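Side-chain contacts in Cif-like 1 (Burkholderia cenocepacia, PDB 7JQY), which probably hydrolyses epoxides, as a Cif-like member of the alpha/beta hydrolase family that assembles into octamers: residues E49-L54 / P69-D74; R77-D82 / R106-Q111. The protein carries 1 engineered substitution. One frame throughout, in Å; residues are numbered along the deposited sequence.

Contact 1: E49-L54 / P69-D74; sequences EMVVLL and PALAED
Leu71 lays a single methyl, CD1, against two side chains of strand 50-54. Against Val51 the meeting is with CG1, at 3.9 Å from Leu71 CD1, and the two side chains cross at about a right angle. Leu53 comes instead from the direction facing it: the two leucines meet end to end, with Leu53 CD2 4.2 Å from Leu71 CD1. Val51 sends CG1 out opposite its own backbone N (chi1 -177°), which brings this branch up to the leucine methyl while CG2 lies beside the N. No hydrogen bond spans the two segments; the contact is wholly apolar, and all three side chains are buried. Strand 50-54 and helix 68-73 are the first two elements of a beta-alpha-beta unit in the alpha/beta hydrolase fold, and Val51 and Leu53, two residues apart on the strand, present the same face of the sheet to the helix. Helix 291-303 packs on both segments, Leu299 on Leu71 and Phe302 on Val51. At the other end, Trp64 packs on Leu53, whose side chain comes close to the presumed nucleophile elbow, which carries the engineered Ser123, but makes no contact with it. Asp74 OD2 forms a salt bridge with Arg303.

Contact 2: R77-D82 / R106-Q111; sequences RVVAVD and RALVHQ
Apolar packing across the contact depends on Leu108, whose two terminal methyls are shared between two valines. Leu108 CD2 meets Val79 CG1 at 4.0 Å, the two side chains running antiparallel past one another, whereas Leu108 CD1 meets Val81 CG1 at 4.2 Å, tip to tip. With CG opposite its backbone N (chi1 174°), Leu108 extends from the helix so that the fork spreads over both valines. Leu38 and Tyr40 of strand 37-43 also touch this leucine. In the alpha/beta hydrolase fold, helices flank both faces of the central sheet: Val79 and Val81 point to helix 98-111, while Val78 and Ala80 turn to the opposite face, where helix 68-73 lies. Polar interactions sit at the margins. Arg77 NH1 hydrogen-bonds to the carbonyl oxygen of Leu112, just past the helical segment, giving the start of the strand a polar tie to the helix end. On the helix, His110 CE1 lies 3.2 Å above the guanidinium plane of Arg106, offset toward its rim. The same two side chains converge on Glu139, Arg106 through a salt bridge and His110 through a hydrogen bond.

How the contacts relate
From the N terminus, strand 50-54 comes first, and contact 1 closes a loop of 14 intervening residues when helix 68-73 returns to it. The chain then enters strand 77-82, which opens contact 2; a further 23 residues pass before helix 98-111 completes that contact. The two closures therefore run in series, neither nesting nor crossing. They are joined laterally, because strands 50-54 and 77-82 are parallel neighbours in one sheet: Val51 O lies 2.9 Å from Val79 N, a probable hydrogen bond. With centres about 11 Å apart, the contacts place one helix against each face of this strand pair, helix 68-73 in contact 1 and helix 98-111 in contact 2.

Contact 1: E49-L54 / P69-D74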
ATOM      1  N   GLU B  49     -16.144 -47.771 -11.867  1.00 55.73           N
ATOM      2  CA  GLU B  49     -17.294 -46.938 -11.532  1.00 56.54           C
ATOM      3  C   GLU B  49     -16.825 -45.538 -11.158  1.00 52.99           C
ATOM      4  O   GLU B  49     -15.892 -45.377 -10.367  1.00 54.02           O
ATOM      5  CB  GLU B  49     -18.080 -47.547 -10.368  1.00 57.63           C
ATOM      6  CG  GLU B  49     -18.806 -48.858 -10.657  1.00 60.97           C
ATOM      7  CD  GLU B  49     -19.713 -49.273  -9.495  1.00 64.85           C
ATOM      8  OE1 GLU B  49     -19.300 -50.135  -8.686  1.00 64.30           O
ATOM      9  OE2 GLU B  49     -20.834 -48.723  -9.379  1.00 64.01           O
ATOM     10  N   MET B  50     -17.464 -44.526 -11.736  1.00 47.49           N
ATOM     11  CA  MET B  50     -17.020 -43.158 -11.525  1.00 49.76           C
ATOM     12  C   MET B  50     -17.555 -42.598 -10.213  1.00 50.21           C
ATOM     13  O   MET B  50     -18.747 -42.718  -9.916  1.00 48.78           O
ATOM     14  CB  MET B  50     -17.466 -42.263 -12.670  1.00 46.54           C
ATOM     15  CG  MET B  50     -16.874 -40.884 -12.558  1.00 49.24           C
ATOM     16  SD  MET B  50     -17.222 -39.858 -13.977  1.00 49.21           S
ATOM     17  CE  MET B  50     -16.174 -40.642 -15.197  1.00 55.20           C
ATOM     18  N   VAL B  51     -16.668 -41.988  -9.431  1.00 49.08           N
ATOM     19  CA  VAL B  51     -17.027 -41.258  -8.222  1.00 45.71           C
ATOM     20  C   VAL B  51     -16.670 -39.795  -8.450  1.00 45.07           C
ATOM     21  O   VAL B  51     -15.490 -39.458  -8.615  1.00 43.32           O
ATOM     22  CB  VAL B  51     -16.320 -41.808  -6.974  1.00 46.39           C
ATOM     23  CG1 VAL B  51     -16.777 -41.057  -5.732  1.00 48.22           C
ATOM     24  CG2 VAL B  51     -16.601 -43.293  -6.824  1.00 48.09           C
ATOM     25  N   VAL B  52     -17.684 -38.931  -8.463  1.00 43.13           N
ATOM     26  CA  VAL B  52     -17.507 -37.495  -8.639  1.00 40.97           C
ATOM     27  C   VAL B  52     -17.563 -36.834  -7.270  1.00 43.12           C
ATOM     28  O   VAL B  52     -18.475 -37.108  -6.469  1.00 41.95           O
ATOM     29  CB  VAL B  52     -18.572 -36.915  -9.584  1.00 39.58           C
ATOM     30  CG1 VAL B  52     -18.475 -35.415  -9.638  1.00 35.60           C
ATOM     31  CG2 VAL B  52     -18.422 -37.519 -10.961  1.00 43.45           C
ATOM     32  N   LEU B  53     -16.573 -35.985  -6.989  1.00 38.85           N
ATOM     33  CA  LEU B  53     -16.450 -35.278  -5.721  1.00 38.36           C
ATOM     34  C   LEU B  53     -16.548 -33.784  -5.978  1.00 39.47           C
ATOM     35  O   LEU B  53     -15.824 -33.250  -6.826  1.00 36.21           O
ATOM     36  CB  LEU B  53     -15.116 -35.608  -5.036  1.00 37.80           C
ATOM     37  CG  LEU B  53     -14.734 -37.092  -4.970  1.00 39.61           C
ATOM     38  CD1 LEU B  53     -13.376 -37.299  -4.352  1.00 35.95           C
ATOM     39  CD2 LEU B  53     -15.776 -37.849  -4.179  1.00 42.81           C
ATOM     40  N   LEU B  54     -17.443 -33.113  -5.253  1.00 35.23           N
ATOM     41  CA  LEU B  54     -17.712 -31.693  -5.437  1.00 33.10           C
ATOM     42  C   LEU B  54     -17.452 -30.954  -4.128  1.00 37.69           C
ATOM     43  O   LEU B  54     -18.175 -31.149  -3.135  1.00 33.41           O
ATOM     44  CB  LEU B  54     -19.150 -31.463  -5.912  1.00 36.67           C
ATOM     45  CG  LEU B  54     -19.578 -32.048  -7.267  1.00 36.13           C
ATOM     46  CD1 LEU B  54     -21.054 -31.768  -7.510  1.00 34.68           C
ATOM     47  CD2 LEU B  54     -18.723 -31.514  -8.430  1.00 35.48           C
ATOM     48  N   PRO B  69      -7.212 -41.050  -2.919  1.00 40.69           N
ATOM     49  CA  PRO B  69      -6.375 -42.257  -3.051  1.00 43.80           C
ATOM     50  C   PRO B  69      -7.098 -43.538  -2.668  1.00 47.95           C
ATOM     51  O   PRO B  69      -7.065 -44.518  -3.426  1.00 46.38           O
ATOM     52  CB  PRO B  69      -5.193 -41.963  -2.114  1.00 44.36           C
ATOM     53  CG  PRO B  69      -5.133 -40.495  -2.027  1.00 41.78           C
ATOM     54  CD  PRO B  69      -6.553 -40.034  -2.077  1.00 41.03           C
ATOM     55  N   ALA B  70      -7.748 -43.558  -1.498  1.00 45.66           N
ATOM     56  CA  ALA B  70      -8.432 -44.768  -1.046  1.00 45.20           C
ATOM     57  C   ALA B  70      -9.583 -45.145  -1.976  1.00 46.09           C
ATOM     58  O   ALA B  70      -9.839 -46.332  -2.202  1.00 48.23           O
ATOM     59  CB  ALA B  70      -8.928 -44.585   0.389  1.00 42.58           C
ATOM     60  N   LEU B  71     -10.293 -44.150  -2.524  1.00 44.59           N
ATOM     61  CA  LEU B  71     -11.361 -44.453  -3.471  1.00 44.69           C
ATOM     62  C   LEU B  71     -10.808 -45.095  -4.733  1.00 49.23           C
ATOM     63  O   LEU B  71     -11.347 -46.092  -5.225  1.00 48.77           O
ATOM     64  CB  LEU B  71     -12.129 -43.177  -3.829  1.00 40.72           C
ATOM     65  CG  LEU B  71     -13.091 -42.623  -2.786  1.00 44.22           C
ATOM     66  CD1 LEU B  71     -13.730 -41.350  -3.294  1.00 40.81           C
ATOM     67  CD2 LEU B  71     -14.147 -43.672  -2.462  1.00 43.37           C
ATOM     68  N   ALA B  72      -9.707 -44.559  -5.249  1.00 48.19           N
ATOM     69  CA  ALA B  72      -9.135 -45.089  -6.474  1.00 49.05           C
ATOM     70  C   ALA B  72      -8.465 -46.440  -6.257  1.00 52.17           C
ATOM     71  O   ALA B  72      -8.362 -47.231  -7.203  1.00 52.19           O
ATOM     72  CB  ALA B  72      -8.135 -44.088  -7.049  1.00 46.14           C
ATOM     73  N   GLU B  73      -7.954 -46.716  -5.051  1.00 53.39           N
ATOM     74  CA  GLU B  73      -7.251 -47.982  -4.894  1.00 58.20           C
ATOM     75  C   GLU B  73      -8.276 -49.134  -4.858  1.00 57.83           C
ATOM     76  O   GLU B  73      -7.905 -50.296  -5.076  1.00 60.10           O
ATOM     77  CB  GLU B  73      -6.332 -47.953  -3.661  1.00 57.34           C
ATOM     78  CG  GLU B  73      -5.117 -47.000  -3.706  1.00 62.85           C
ATOM     79  CD  GLU B  73      -4.266 -46.939  -2.448  1.00 70.11           C
ATOM     80  OE1 GLU B  73      -4.704 -47.507  -1.398  1.00 70.83           O
ATOM     81  OE2 GLU B  73      -3.358 -46.044  -2.444  1.00 70.41           O
ATOM     82  N   ASP B  74      -9.558 -48.826  -4.580  1.00 56.03           N
ATOM     83  CA  ASP B  74     -10.647 -49.800  -4.582  1.00 55.13           C
ATOM     84  C   ASP B  74     -11.328 -49.898  -5.935  1.00 56.48           C
ATOM     85  O   ASP B  74     -12.456 -50.405  -6.018  1.00 57.43           O
ATOM     86  CB  ASP B  74     -11.716 -49.440  -3.547  1.00 55.87           C
ATOM     87  CG  ASP B  74     -11.677 -50.327  -2.323  1.00 61.80           C
ATOM     88  OD1 ASP B  74     -10.582 -50.839  -2.008  1.00 65.38           O
ATOM     89  OD2 ASP B  74     -12.742 -50.528  -1.696  1.00 62.99           O
TER

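Contact 2: R77-D82 / R106-Q111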
ATOM      1  N   ARG B  77     -13.172 -44.764 -10.315  1.00 51.86           N
ATOM      2  CA  ARG B  77     -12.637 -43.713 -11.177  1.00 51.42           C
ATOM      3  C   ARG B  77     -12.975 -42.366 -10.547  1.00 47.96           C
ATOM      4  O   ARG B  77     -14.091 -41.859 -10.700  1.00 49.03           O
ATOM      5  CB  ARG B  77     -13.202 -43.843 -12.588  1.00 51.40           C
ATOM      6  CG  ARG B  77     -12.517 -42.964 -13.638  1.00 54.28           C
ATOM      7  CD  ARG B  77     -13.211 -43.131 -14.982  1.00 54.68           C
ATOM      8  NE  ARG B  77     -12.732 -42.195 -15.991  1.00 57.42           N
ATOM      9  CZ  ARG B  77     -13.336 -41.989 -17.156  1.00 57.38           C
ATOM     10  NH1 ARG B  77     -14.445 -42.653 -17.454  1.00 61.26           N
ATOM     11  NH2 ARG B  77     -12.836 -41.119 -18.020  1.00 57.71           N
ATOM     12  N   VAL B  78     -11.999 -41.767  -9.865  1.00 45.16           N
ATOM     13  CA  VAL B  78     -12.243 -40.552  -9.092  1.00 43.93           C
ATOM     14  C   VAL B  78     -12.151 -39.330  -9.995  1.00 43.83           C
ATOM     15  O   VAL B  78     -11.210 -39.188 -10.788  1.00 46.91           O
ATOM     16  CB  VAL B  78     -11.266 -40.445  -7.914  1.00 45.65           C
ATOM     17  CG1 VAL B  78     -11.704 -39.318  -6.989  1.00 44.85           C
ATOM     18  CG2 VAL B  78     -11.216 -41.761  -7.142  1.00 45.86           C
ATOM     19  N   VAL B  79     -13.136 -38.445  -9.878  1.00 41.16           N
ATOM     20  CA  VAL B  79     -13.172 -37.179 -10.598  1.00 43.02           C
ATOM     21  C   VAL B  79     -13.498 -36.092  -9.577  1.00 41.58           C
ATOM     22  O   VAL B  79     -14.663 -35.914  -9.202  1.00 40.53           O
ATOM     23  CB  VAL B  79     -14.200 -37.183 -11.733  1.00 43.60           C
ATOM     24  CG1 VAL B  79     -14.248 -35.815 -12.417  1.00 41.05           C
ATOM     25  CG2 VAL B  79     -13.874 -38.276 -12.738  1.00 45.48           C
ATOM     26  N   ALA B  80     -12.481 -35.342  -9.150  1.00 37.81           N
ATOM     27  CA  ALA B  80     -12.662 -34.209  -8.252  1.00 36.39           C
ATOM     28  C   ALA B  80     -12.623 -32.943  -9.090  1.00 37.82           C
ATOM     29  O   ALA B  80     -11.600 -32.641  -9.716  1.00 40.77           O
ATOM     30  CB  ALA B  80     -11.585 -34.179  -7.167  1.00 36.03           C
ATOM     31  N   VAL B  81     -13.738 -32.221  -9.125  1.00 35.28           N
ATOM     32  CA  VAL B  81     -13.955 -31.125 -10.063  1.00 35.62           C
ATOM     33  C   VAL B  81     -13.858 -29.793  -9.331  1.00 37.86           C
ATOM     34  O   VAL B  81     -14.414 -29.631  -8.240  1.00 32.37           O
ATOM     35  CB  VAL B  81     -15.330 -31.262 -10.756  1.00 36.67           C
ATOM     36  CG1 VAL B  81     -15.477 -30.236 -11.866  1.00 38.31           C
ATOM     37  CG2 VAL B  81     -15.524 -32.671 -11.274  1.00 37.41           C
ATOM     38  N   ASP B  82     -13.162 -28.833  -9.941  1.00 36.13           N
ATOM     39  CA  ASP B  82     -13.345 -27.427  -9.595  1.00 35.92           C
ATOM     40  C   ASP B  82     -14.595 -26.950 -10.318  1.00 37.14           C
ATOM     41  O   ASP B  82     -14.571 -26.794 -11.544  1.00 35.05           O
ATOM     42  CB  ASP B  82     -12.142 -26.584 -10.017  1.00 34.17           C
ATOM     43  CG  ASP B  82     -10.906 -26.803  -9.137  1.00 36.90           C
ATOM     44  OD1 ASP B  82     -11.051 -27.227  -7.962  1.00 32.09           O
ATOM     45  OD2 ASP B  82      -9.783 -26.518  -9.631  1.00 33.35           O
ATOM     46  N   ARG B 106     -22.775 -32.499 -15.157  1.00 46.73           N
ATOM     47  CA  ARG B 106     -23.292 -33.567 -16.003  1.00 48.32           C
ATOM     48  C   ARG B 106     -22.629 -33.564 -17.379  1.00 46.47           C
ATOM     49  O   ARG B 106     -22.292 -34.627 -17.911  1.00 49.59           O
ATOM     50  CB  ARG B 106     -24.807 -33.442 -16.126  1.00 49.11           C
ATOM     51  CG  ARG B 106     -25.437 -34.539 -16.944  1.00 52.37           C
ATOM     52  CD  ARG B 106     -26.933 -34.494 -16.808  1.00 55.00           C
ATOM     53  NE  ARG B 106     -27.578 -35.561 -17.558  1.00 56.68           N
ATOM     54  CZ  ARG B 106     -28.277 -35.360 -18.668  1.00 57.69           C
ATOM     55  NH1 ARG B 106     -28.334 -34.146 -19.203  1.00 51.61           N
ATOM     56  NH2 ARG B 106     -28.845 -36.390 -19.284  1.00 57.71           N
ATOM     57  N   ALA B 107     -22.439 -32.387 -17.973  1.00 46.11           N
ATOM     58  CA  ALA B 107     -21.813 -32.328 -19.294  1.00 47.09           C
ATOM     59  C   ALA B 107     -20.393 -32.877 -19.262  1.00 46.59           C
ATOM     60  O   ALA B 107     -19.972 -33.576 -20.189  1.00 50.85           O
ATOM     61  CB  ALA B 107     -21.819 -30.893 -19.818  1.00 43.16           C
ATOM     62  N   LEU B 108     -19.659 -32.618 -18.175  1.00 46.83           N
ATOM     63  CA  LEU B 108     -18.295 -33.122 -18.050  1.00 44.16           C
ATOM     64  C   LEU B 108     -18.277 -34.634 -17.853  1.00 48.20           C
ATOM     65  O   LEU B 108     -17.416 -35.325 -18.406  1.00 47.68           O
ATOM     66  CB  LEU B 108     -17.600 -32.424 -16.875  1.00 46.42           C
ATOM     67  CG  LEU B 108     -16.201 -32.853 -16.414  1.00 44.67           C
ATOM     68  CD1 LEU B 108     -15.488 -31.675 -15.760  1.00 45.95           C
ATOM     69  CD2 LEU B 108     -16.222 -34.042 -15.461  1.00 44.11           C
ATOM     70  N   VAL B 109     -19.218 -35.166 -17.072  1.00 46.50           N
ATOM     71  CA  VAL B 109     -19.301 -36.614 -16.902  1.00 49.13           C
ATOM     72  C   VAL B 109     -19.622 -37.280 -18.232  1.00 50.29           C
ATOM     73  O   VAL B 109     -19.071 -38.336 -18.570  1.00 50.99           O
ATOM     74  CB  VAL B 109     -20.356 -36.973 -15.838  1.00 47.60           C
ATOM     75  CG1 VAL B 109     -20.613 -38.474 -15.847  1.00 47.91           C
ATOM     76  CG2 VAL B 109     -19.925 -36.493 -14.456  1.00 44.37           C
ATOM     77  N   HIS B 110     -20.530 -36.679 -19.002  1.00 48.96           N
ATOM     78  CA  HIS B 110     -20.869 -37.234 -20.305  1.00 54.15           C
ATOM     79  C   HIS B 110     -19.687 -37.166 -21.264  1.00 51.43           C
ATOM     80  O   HIS B 110     -19.495 -38.083 -22.067  1.00 51.52           O
ATOM     81  CB  HIS B 110     -22.098 -36.518 -20.860  1.00 54.37           C
ATOM     82  CG  HIS B 110     -23.362 -36.854 -20.126  1.00 57.78           C
ATOM     83  ND1 HIS B 110     -24.603 -36.831 -20.725  1.00 60.06           N
ATOM     84  CD2 HIS B 110     -23.570 -37.243 -18.843  1.00 59.33           C
ATOM     85  CE1 HIS B 110     -25.523 -37.181 -19.841  1.00 63.57           C
ATOM     86  NE2 HIS B 110     -24.922 -37.435 -18.691  1.00 60.73           N
ATOM     87  N   GLN B 111     -18.869 -36.114 -21.175  1.00 50.05           N
ATOM     88  CA  GLN B 111     -17.693 -36.033 -22.034  1.00 51.76           C
ATOM     89  C   GLN B 111     -16.663 -37.094 -21.681  1.00 52.37           C
ATOM     90  O   GLN B 111     -15.890 -37.503 -22.552  1.00 53.18           O
ATOM     91  CB  GLN B 111     -17.040 -34.655 -21.938  1.00 49.45           C
ATOM     92  CG  GLN B 111     -17.717 -33.567 -22.723  1.00 51.65           C
ATOM     93  CD  GLN B 111     -16.815 -32.361 -22.884  1.00 51.74           C
ATOM     94  OE1 GLN B 111     -15.630 -32.417 -22.546  1.00 48.70           O
ATOM     95  NE2 GLN B 111     -17.373 -31.258 -23.381  1.00 48.68           N
TER